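Long-range contacts in shikimate kinase (Bacteroides thetaiotaomicron, PDB 3VAA), which probably catalyses the ATP- and magnesium-dependent phosphorylation of the 3-hydroxyl group of shikimate, a step on the pathway to chorismate and the aromatic amino acids: residues I28-Y33 with K120-N125; T39-A44 with S188-L193; F132-I137 with E179-W184. All coordinates share one frame; numbering follows the deposited sequence. Where two conformers were deposited one is given.

Interaction 1 (I28-Y33 with K120-N125); sequences IFLTGY and KTVFLN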
loop_
_atom_site.group_PDB
_atom_site.type_symbol
_atom_site.label_atom_id
_atom_site.label_comp_id
_atom_site.label_asym_id
_atom_site.label_seq_id
_atom_site.Cartn_x
_atom_site.Cartn_y
_atom_site.Cartn_z
ATOM N N ILE A 28 2.451 -11.756 3.307
ATOM C CA ILE A 28 2.773 -10.394 3.715
ATOM C C ILE A 28 1.788 -9.382 3.149
ATOM O O ILE A 28 1.399 -9.472 1.980
ATOM C CB ILE A 28 4.201 -9.982 3.165
ATOM C CG1 ILE A 28 5.259 -11.038 3.482
ATOM C CG2 ILE A 28 4.611 -8.594 3.690
ATOM C CD1 ILE A 28 5.456 -11.291 4.913
ATOM N N PHE A 29 1.356 -8.431 3.979
ATOM C CA PHE A 29 0.478 -7.345 3.516
ATOM C C PHE A 29 1.268 -6.037 3.640
ATOM O O PHE A 29 1.823 -5.763 4.684
ATOM C CB PHE A 29 -0.770 -7.202 4.372
ATOM C CG PHE A 29 -1.708 -8.354 4.299
ATOM C CD1 PHE A 29 -2.586 -8.471 3.250
ATOM C CD2 PHE A 29 -1.750 -9.302 5.327
ATOM C CE1 PHE A 29 -3.470 -9.514 3.195
ATOM C CE2 PHE A 29 -2.637 -10.359 5.279
ATOM C CZ PHE A 29 -3.480 -10.478 4.213
ATOM N N LEU A 30 1.291 -5.242 2.575
ATOM C CA LEU A 30 1.949 -3.941 2.612
ATOM C C LEU A 30 0.872 -2.870 2.597
ATOM O O LEU A 30 -0.088 -2.922 1.800
ATOM C CB LEU A 30 2.915 -3.760 1.434
ATOM C CG LEU A 30 3.973 -4.856 1.272
ATOM C CD1 LEU A 30 4.817 -4.625 0.008
ATOM C CD2 LEU A 30 4.867 -4.998 2.489
ATOM N N THR A 31 1.035 -1.899 3.493
ATOM C CA THR A 31 0.104 -0.816 3.659
ATOM C C THR A 31 0.863 0.513 3.673
ATOM O O THR A 31 2.070 0.562 3.964
ATOM C CB THR A 31 -0.694 -0.943 4.977
ATOM O OG1 THR A 31 0.184 -0.789 6.094
ATOM C CG2 THR A 31 -1.440 -2.319 5.073
ATOM N N GLY A 32 0.151 1.590 3.394
ATOM C CA GLY A 32 0.761 2.911 3.393
ATOM C C GLY A 32 0.135 3.795 2.340
ATOM O O GLY A 32 -0.723 3.361 1.576
ATOM N N TYR A 33 0.582 5.048 2.293
ATOM C CA TYR A 33 -0.011 6.027 1.401
ATOM C C TYR A 33 0.514 5.906 -0.012
ATOM O O TYR A 33 1.533 5.250 -0.240
ATOM C CB TYR A 33 0.305 7.430 1.958
ATOM C CG TYR A 33 -0.525 8.566 1.411
ATOM C CD1 TYR A 33 -1.915 8.573 1.532
ATOM C CD2 TYR A 33 0.084 9.665 0.803
ATOM C CE1 TYR A 33 -2.670 9.622 1.036
ATOM C CE2 TYR A 33 -0.666 10.727 0.325
ATOM C CZ TYR A 33 -2.040 10.699 0.436
ATOM O OH TYR A 33 -2.756 11.763 -0.053
ATOM N N LYS A 120 1.711 -11.160 7.888
ATOM C CA LYS A 120 2.648 -10.188 8.445
ATOM C C LYS A 120 2.317 -8.887 7.756
ATOM O O LYS A 120 2.529 -8.747 6.544
ATOM C CB LYS A 120 4.101 -10.587 8.169
ATOM C CG LYS A 120 4.580 -11.854 8.895
ATOM C CD LYS A 120 5.995 -12.244 8.439
ATOM C CE LYS A 120 6.571 -13.448 9.218
ATOM N NZ LYS A 120 6.913 -13.101 10.625
ATOM N N THR A 121 1.845 -7.925 8.535
ATOM C CA THR A 121 1.394 -6.649 8.014
ATOM C C THR A 121 2.410 -5.552 8.287
ATOM O O THR A 121 2.840 -5.344 9.404
ATOM C CB THR A 121 -0.013 -6.339 8.587
ATOM O OG1 THR A 121 -0.880 -7.434 8.232
ATOM C CG2 THR A 121 -0.580 -5.042 8.021
ATOM N N VAL A 122 2.815 -4.867 7.218
ATOM C CA VAL A 122 3.827 -3.837 7.293
ATOM C C VAL A 122 3.293 -2.481 6.852
ATOM O O VAL A 122 2.621 -2.374 5.811
ATOM C CB VAL A 122 5.014 -4.194 6.341
ATOM C CG1 VAL A 122 6.167 -3.230 6.512
ATOM C CG2 VAL A 122 5.490 -5.617 6.556
ATOM N N PHE A 123 3.551 -1.456 7.659
ATOM C CA PHE A 123 3.269 -0.090 7.245
ATOM C C PHE A 123 4.552 0.529 6.708
ATOM O O PHE A 123 5.558 0.604 7.440
ATOM C CB PHE A 123 2.706 0.714 8.387
ATOM C CG PHE A 123 2.714 2.199 8.174
ATOM C CD1 PHE A 123 2.331 2.760 6.970
ATOM C CD2 PHE A 123 3.024 3.046 9.231
ATOM C CE1 PHE A 123 2.328 4.131 6.795
ATOM C CE2 PHE A 123 3.015 4.418 9.067
ATOM C CZ PHE A 123 2.664 4.962 7.850
ATOM N N LEU A 124 4.528 0.928 5.432
ATOM C CA LEU A 124 5.657 1.630 4.813
ATOM C C LEU A 124 5.554 3.087 5.219
ATOM O O LEU A 124 4.789 3.865 4.641
ATOM C CB LEU A 124 5.669 1.516 3.281
ATOM C CG LEU A 124 6.159 0.189 2.707
ATOM C CD1 LEU A 124 5.255 -0.960 3.105
ATOM C CD2 LEU A 124 6.284 0.300 1.165
ATOM N N ASN A 125 6.290 3.423 6.268
ATOM C CA ASN A 125 6.328 4.746 6.818
ATOM C C ASN A 125 7.316 5.587 6.032
ATOM O O ASN A 125 8.505 5.275 5.984
ATOM C CB ASN A 125 6.763 4.645 8.295
ATOM C CG ASN A 125 6.905 6.004 8.969
ATOM O OD1 ASN A 125 6.136 6.927 8.702
ATOM N ND2 ASN A 125 7.873 6.112 9.860
HETATM O O HOH W 1 2.889 5.873 3.840
#

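Interaction 2 (T39-A44 with S188-L193); sequences TTLGKA and SSVQRL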
loop_
_atom_site.group_PDB
_atom_site.type_symbol
_atom_site.label_atom_id
_atom_site.label_comp_id
_atom_site.label_asym_id
_atom_site.label_seq_id
_atom_site.Cartn_x
_atom_site.Cartn_y
_atom_site.Cartn_z
ATOM N N THR A 39 4.425 -0.763 -4.384
ATOM C CA THR A 39 4.689 -1.539 -5.593
ATOM C C THR A 39 6.185 -1.791 -5.767
ATOM O O THR A 39 6.623 -2.930 -6.021
ATOM C CB THR A 39 4.094 -0.830 -6.829
ATOM O OG1 THR A 39 2.672 -0.751 -6.656
ATOM C CG2 THR A 39 4.414 -1.600 -8.126
ATOM N N THR A 40 6.972 -0.734 -5.634
ATOM C CA THR A 40 8.423 -0.840 -5.792
ATOM C C THR A 40 9.042 -1.846 -4.806
ATOM O O THR A 40 9.759 -2.768 -5.196
ATOM C CB THR A 40 9.067 0.552 -5.622
ATOM O OG1 THR A 40 8.605 1.397 -6.678
ATOM C CG2 THR A 40 10.628 0.489 -5.673
ATOM N N LEU A 41 8.792 -1.644 -3.524
ATOM C CA LEU A 41 9.349 -2.521 -2.507
ATOM C C LEU A 41 8.693 -3.890 -2.552
ATOM O O LEU A 41 9.368 -4.908 -2.436
ATOM C CB LEU A 41 9.176 -1.897 -1.119
ATOM C CG LEU A 41 9.731 -2.754 0.016
ATOM C CD1 LEU A 41 11.206 -3.083 -0.194
ATOM C CD2 LEU A 41 9.550 -2.034 1.349
ATOM N N GLY A 42 7.383 -3.904 -2.757
ATOM C CA GLY A 42 6.613 -5.143 -2.806
ATOM C C GLY A 42 7.104 -6.098 -3.858
ATOM O O GLY A 42 7.353 -7.259 -3.563
ATOM N N LYS A 43 7.240 -5.612 -5.096
ATOM C CA LYS A 43 7.743 -6.449 -6.200
ATOM C C LYS A 43 9.165 -6.932 -5.961
ATOM O O LYS A 43 9.484 -8.080 -6.246
ATOM C CB LYS A 43 7.648 -5.707 -7.538
ATOM C CG LYS A 43 6.223 -5.538 -8.025
ATOM C CD LYS A 43 6.130 -4.923 -9.403
ATOM C CE LYS A 43 4.678 -4.860 -9.875
ATOM N NZ LYS A 43 4.556 -4.428 -11.304
ATOM N N ALA A 44 10.012 -6.063 -5.406
ATOM C CA ALA A 44 11.402 -6.436 -5.124
ATOM C C ALA A 44 11.483 -7.436 -3.975
ATOM O O ALA A 44 12.312 -8.354 -3.997
ATOM C CB ALA A 44 12.254 -5.194 -4.823
ATOM N N SER A 188 18.877 -2.799 -0.391
ATOM C CA SER A 188 19.148 -2.584 1.020
ATOM C C SER A 188 17.858 -2.670 1.839
ATOM O O SER A 188 17.817 -3.279 2.920
ATOM C CB SER A 188 19.777 -1.209 1.224
ATOM O OG SER A 188 20.082 -1.024 2.581
ATOM N N SER A 189 16.816 -2.044 1.311
ATOM C CA SER A 189 15.512 -2.032 1.970
ATOM C C SER A 189 14.934 -3.425 2.035
ATOM O O SER A 189 14.414 -3.837 3.070
ATOM C CB SER A 189 14.561 -1.076 1.260
ATOM O OG SER A 189 15.011 0.260 1.429
ATOM N N VAL A 190 15.018 -4.150 0.925
ATOM C CA VAL A 190 14.557 -5.534 0.890
ATOM C C VAL A 190 15.237 -6.363 1.981
ATOM O O VAL A 190 14.576 -7.118 2.694
ATOM C CB VAL A 190 14.826 -6.161 -0.488
ATOM C CG1 VAL A 190 14.742 -7.673 -0.413
ATOM C CG2 VAL A 190 13.856 -5.583 -1.522
ATOM N N GLN A 191 16.555 -6.192 2.132
ATOM C CA GLN A 191 17.318 -6.926 3.142
ATOM C C GLN A 191 16.909 -6.565 4.566
ATOM O O GLN A 191 16.797 -7.433 5.427
ATOM C CB GLN A 191 18.836 -6.691 2.956
ATOM C CG GLN A 191 19.384 -7.234 1.625
ATOM C CD GLN A 191 20.849 -6.875 1.386
ATOM O OE1 GLN A 191 21.488 -6.230 2.222
ATOM N NE2 GLN A 191 21.382 -7.279 0.234
ATOM N N ARG A 192 16.703 -5.279 4.812
ATOM C CA ARG A 192 16.300 -4.811 6.124
ATOM C C ARG A 192 14.888 -5.305 6.466
ATOM O O ARG A 192 14.592 -5.677 7.618
ATOM C CB ARG A 192 16.326 -3.297 6.145
ATOM C CG ARG A 192 16.173 -2.684 7.528
ATOM C CD ARG A 192 16.351 -1.167 7.474
ATOM N NE ARG A 192 17.495 -0.783 6.632
ATOM C CZ ARG A 192 17.414 -0.266 5.401
ATOM N NH1 ARG A 192 16.246 0.001 4.840
ATOM N NH2 ARG A 192 18.526 0.018 4.730
ATOM N N LEU A 193 14.013 -5.287 5.472
ATOM C CA LEU A 193 12.641 -5.747 5.678
ATOM C C LEU A 193 12.606 -7.249 5.959
ATOM O O LEU A 193 11.870 -7.724 6.842
ATOM C CB LEU A 193 11.778 -5.409 4.471
ATOM C CG LEU A 193 10.300 -5.732 4.653
ATOM C CD1 LEU A 193 9.738 -4.967 5.863
ATOM C CD2 LEU A 193 9.554 -5.390 3.377
#

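Interaction 3 (F132-I137 with E179-W184); sequences FRRLRI and ELEDRW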
loop_
_atom_site.group_PDB
_atom_site.type_symbol
_atom_site.label_atom_id
_atom_site.label_comp_id
_atom_site.label_asym_id
_atom_site.label_seq_id
_atom_site.Cartn_x
_atom_site.Cartn_y
_atom_site.Cartn_z
ATOM N N PHE A 132 6.281 14.091 -0.695
ATOM C CA PHE A 132 6.156 15.335 -1.465
ATOM C C PHE A 132 6.978 15.244 -2.742
ATOM O O PHE A 132 6.456 15.452 -3.860
ATOM C CB PHE A 132 6.575 16.527 -0.586
ATOM C CG PHE A 132 6.541 17.867 -1.286
ATOM C CD1 PHE A 132 5.344 18.576 -1.406
ATOM C CD2 PHE A 132 7.700 18.429 -1.789
ATOM C CE1 PHE A 132 5.300 19.815 -2.034
ATOM C CE2 PHE A 132 7.668 19.684 -2.419
ATOM C CZ PHE A 132 6.457 20.371 -2.543
ATOM N N ARG A 133 8.260 14.928 -2.604
ATOM C CA ARG A 133 9.114 14.794 -3.793
ATOM C C ARG A 133 8.590 13.743 -4.769
ATOM O O ARG A 133 8.424 14.012 -5.966
ATOM C CB ARG A 133 10.528 14.423 -3.378
ATOM C CG ARG A 133 11.530 14.435 -4.522
ATOM C CD ARG A 133 12.862 14.006 -3.981
ATOM N NE ARG A 133 12.817 12.593 -3.611
ATOM C CZ ARG A 133 13.421 12.056 -2.557
ATOM N NH1 ARG A 133 14.092 12.808 -1.700
ATOM N NH2 ARG A 133 13.320 10.756 -2.338
ATOM N N ARG A 134 8.319 12.542 -4.262
ATOM C CA ARG A 134 7.863 11.456 -5.118
ATOM C C ARG A 134 6.561 11.759 -5.839
ATOM O O ARG A 134 6.426 11.472 -7.018
ATOM C CB ARG A 134 7.687 10.162 -4.327
ATOM C CG ARG A 134 8.983 9.579 -3.799
ATOM C CD ARG A 134 8.673 8.364 -2.910
ATOM N NE ARG A 134 9.882 7.700 -2.450
ATOM C CZ ARG A 134 9.906 6.693 -1.580
ATOM N NH1 ARG A 134 8.785 6.210 -1.051
ATOM N NH2 ARG A 134 11.067 6.176 -1.219
ATOM N N LEU A 135 5.604 12.349 -5.127
ATOM C CA LEU A 135 4.300 12.626 -5.707
ATOM C C LEU A 135 4.359 13.782 -6.698
ATOM O O LEU A 135 3.618 13.787 -7.672
ATOM C CB LEU A 135 3.250 12.829 -4.604
ATOM C CG LEU A 135 2.978 11.547 -3.799
ATOM C CD1 LEU A 135 2.125 11.814 -2.567
ATOM C CD2 LEU A 135 2.328 10.449 -4.647
ATOM N N ARG A 136 5.238 14.748 -6.444
ATOM C CA ARG A 136 5.477 15.857 -7.383
ATOM C C ARG A 136 5.945 15.308 -8.715
ATOM O O ARG A 136 5.485 15.713 -9.785
ATOM C CB ARG A 136 6.597 16.755 -6.864
ATOM C CG ARG A 136 6.202 18.077 -6.286
ATOM C CD ARG A 136 7.487 18.852 -5.959
ATOM N NE ARG A 136 7.452 20.212 -6.471
ATOM C CZ ARG A 136 8.437 21.090 -6.322
ATOM N NH1 ARG A 136 9.536 20.753 -5.656
ATOM N NH2 ARG A 136 8.324 22.309 -6.840
ATOM N N ILE A 137 6.905 14.396 -8.641
ATOM C CA ILE A 137 7.473 13.779 -9.839
ATOM C C ILE A 137 6.467 12.885 -10.550
ATOM O O ILE A 137 6.492 12.764 -11.775
ATOM C CB ILE A 137 8.741 12.988 -9.481
ATOM C CG1 ILE A 137 9.837 13.955 -9.051
ATOM C CG2 ILE A 137 9.229 12.206 -10.671
ATOM C CD1 ILE A 137 10.293 14.893 -10.146
ATOM N N GLU A 179 13.958 5.316 1.477
ATOM C CA GLU A 179 15.031 5.118 0.503
ATOM C C GLU A 179 14.760 3.983 -0.448
ATOM O O GLU A 179 15.058 2.835 -0.156
ATOM C CB GLU A 179 16.373 4.931 1.243
ATOM C CG GLU A 179 16.786 6.186 2.039
ATOM C CD GLU A 179 18.233 6.167 2.534
ATOM O OE1 GLU A 179 18.670 5.126 3.070
ATOM O OE2 GLU A 179 18.914 7.222 2.413
ATOM N N LEU A 180 14.156 4.321 -1.594
ATOM C CA LEU A 180 13.823 3.340 -2.630
ATOM C C LEU A 180 14.109 3.948 -3.981
ATOM O O LEU A 180 13.509 3.568 -5.004
ATOM C CB LEU A 180 12.334 2.955 -2.541
ATOM C CG LEU A 180 11.843 2.253 -1.275
ATOM C CD1 LEU A 180 10.327 2.168 -1.302
ATOM C CD2 LEU A 180 12.463 0.869 -1.113
ATOM N N GLU A 181 15.094 4.840 -4.009
ATOM C CA GLU A 181 15.369 5.632 -5.208
ATOM C C GLU A 181 16.402 5.104 -6.210
ATOM O O GLU A 181 16.651 5.772 -7.215
ATOM C CB GLU A 181 15.665 7.076 -4.788
ATOM C CG GLU A 181 14.433 8.002 -4.724
ATOM C CD GLU A 181 13.366 7.687 -3.671
ATOM O OE1 GLU A 181 13.572 6.856 -2.760
ATOM O OE2 GLU A 181 12.296 8.333 -3.755
ATOM N N ASP A 182 16.999 3.941 -5.945
ATOM C CA ASP A 182 17.893 3.260 -6.908
ATOM C C ASP A 182 18.011 1.780 -6.526
ATOM O O ASP A 182 17.468 1.356 -5.492
ATOM C CB ASP A 182 19.262 3.939 -7.056
ATOM C CG ASP A 182 20.082 3.881 -5.806
ATOM O OD1 ASP A 182 19.945 2.888 -5.065
ATOM O OD2 ASP A 182 20.891 4.812 -5.593
ATOM N N ARG A 183 18.699 0.999 -7.357
ATOM C CA ARG A 183 18.837 -0.447 -7.128
ATOM C C ARG A 183 19.495 -0.793 -5.800
ATOM O O ARG A 183 19.116 -1.776 -5.167
ATOM C CB ARG A 183 19.646 -1.109 -8.252
ATOM C CG ARG A 183 19.867 -2.623 -8.026
ATOM C CD ARG A 183 20.895 -3.251 -8.991
ATOM N NE ARG A 183 22.243 -2.687 -8.850
ATOM C CZ ARG A 183 23.100 -2.972 -7.863
ATOM N NH1 ARG A 183 22.762 -3.797 -6.871
ATOM N NH2 ARG A 183 24.304 -2.403 -7.853
ATOM N N TRP A 184 20.500 -0.011 -5.405
ATOM C CA TRP A 184 21.211 -0.234 -4.141
ATOM C C TRP A 184 20.262 -0.035 -2.961
ATOM O O TRP A 184 20.218 -0.851 -2.038
ATOM C CB TRP A 184 22.393 0.736 -3.992
ATOM C CG TRP A 184 23.505 0.604 -5.026
ATOM C CD1 TRP A 184 23.598 1.257 -6.223
ATOM C CD2 TRP A 184 24.693 -0.201 -4.916
ATOM N NE1 TRP A 184 24.770 0.904 -6.869
ATOM C CE2 TRP A 184 25.455 0.009 -6.089
ATOM C CE3 TRP A 184 25.183 -1.083 -3.943
ATOM C CZ2 TRP A 184 26.682 -0.634 -6.317
ATOM C CZ3 TRP A 184 26.410 -1.727 -4.171
ATOM C CH2 TRP A 184 27.138 -1.497 -5.350
HETATM O O HOH W 2 12.102 10.431 -5.415
#

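Interaction 1 (I28-Y33 with K120-N125)
V122 O accepts two donors from T31 across neighbouring parallel strands: the backbone N-H, N to O 2.8 Å, and the hydroxyl, OG1 to O 2.9 Å. The amide arrives almost in line with the carbonyl bond, whereas the hydroxyl comes from above the carbonyl plane. T31 can be followed outward. Its CB stands 3.7 Å from V122 O; OG1, set between backbone N and carbonyl carbon (chi1 66°), reaches back to that oxygen and brushes F123 CA; CG2 turns to T121 CG2 at 4.1 Å. Three further backbone bonds cross between the segments: F29 N to K120 O, V122 N to F29 O and L124 N to T31 O. These strands are the first and fourth along the chain in the five-stranded parallel sheet, order 2-3-1-4-5, of the P-loop kinase fold, and G32 after strand 27-31 probably opens the Walker A loop, whose residues from G35 on are predicted to bind ATP. F29 and T121 lie on the sheet face covered by helix 111-118. On the other face I28 CD1 lies 3.6 Å from K120 CB, and L30 CD2 sits 3.9 Å from V122 CB, the two side chains running alongside each other. F123 turns its ring edge to T31 O and G32 CA, and a water accepts from Y33 N (2.9 Å) and donates to L124 O.

Interaction 2 (T39-A44 with S188-L193)
L41 of helix 38-49 reaches across to three residues of helix 183-196, and its two methyls divide the work. CD1 lies 3.9 Å from V190 CG2 and also comes near S189 CB, while CD2 meets L193 CD2 at 3.9 Å. With CG anti to the backbone N (chi1 180°), the isobutyl group extends from its own helix into the interface, where it runs alongside V190, pointing the other way. One turn on, A44 makes the closest approach of the contact, its CB 3.7 Å from V190 CG2. That one methyl touches both L41 and A44, and the small alanine side chain is consistent with the near approach of A44 CA and V190 CA, 6.9 Å. All five touching residues are buried, and the contact between these segments is wholly apolar. The hydroxyl of S189 bonds Q185 O, in its own helix, and E179 O in the loop before it.

The other sides of both helices are quite different. K43 and Q191 are exposed and take no part; R192 bends back over its own helix, with S188 O lying over one face of its guanidinium. T39 and T40, predicted to bind ATP, do not touch segment 188-193, though T40 packs on I186 of the same helix. The short helical segments run 9.9 Å apart at an angle of 68°. On the sheet side, F175 of strand 173-176 touches L41, S189 and L193, strand 120-125 supplies L124 against L41 and V122 against L193, and F45 of helix 38-49 packs on V190 and L193.

Interaction 3 (F132-I137 with E179-W184)
E181 OE2 is gripped by two arginines and a water: R134 NE at 2.8 Å, R133 NH2 at 3.0 Å and the water at 2.7 Å. R134 takes the carboxylate side-on, NE to OE2 and NH2 to OE1 (3.0 Å), one nitrogen to each oxygen. Both bonds use syn lone pairs and are nearly straight, the one from NE making 167° at the hydrogen, and the guanidinium and carboxylate planes are only 21° apart. R133 arrives quite differently. Its guanidinium stands 84° from the carboxylate plane and sends NH2 to OE2 from above that plane, although OE2 lies in the plane of the guanidinium itself. The water bridges the same pair a second time, accepting from R133 NE and donating to OE2.

This salt-bridge network joins the C-terminal half of helix 128-137 to the loop between strand 173-176 and helix 183-196, beside the predicted ATP site of the kinase. L180 lies next to G37 of the P-loop, and R134 NH1 donates to G35 O in that loop, so R134 connects the P-loop and the 179-184 segment. Its NH2 also donates to A177 O.

The carboxylate is fixed from its own side too. E181 bends at chi2, folding its end back so that OE1 receives the N-H of L180, N to OE1 2.9 Å, nearly along the C-O axis. With two donors on each oxygen besides the water, its rotation is well restricted, and the positive charge around it would probably favour the ionised form. R134, by contrast, runs extended from CG to NE, and its NH2 passes 3.7 Å from L180 CB. R133 and E181 lie at the exposed side of the contact, while L180, beside the end of R134, is buried.

From the N terminus, strand 27-31 leads through the P-loop into helix 38-49, so the first segments of interactions 1 and 2 follow directly. Interaction 1 closes its loop at strand 120-125, after much helix; the chain then enters helix 128-137, where interaction 3 opens. Interaction 3 closes at 179-184, just before interaction 2 closes on helix 183-196. Interaction 3 thus falls within the span of interaction 2, whereas interactions 1 and 2 cross. Packing joins them: L30 CD1 lies 3.4 Å from G42 CA, Y33 touches L135, and L180 meets L41 and S189. Together they tie the central sheet, the P-loop helix, helix 128-137 and the C-terminal helix.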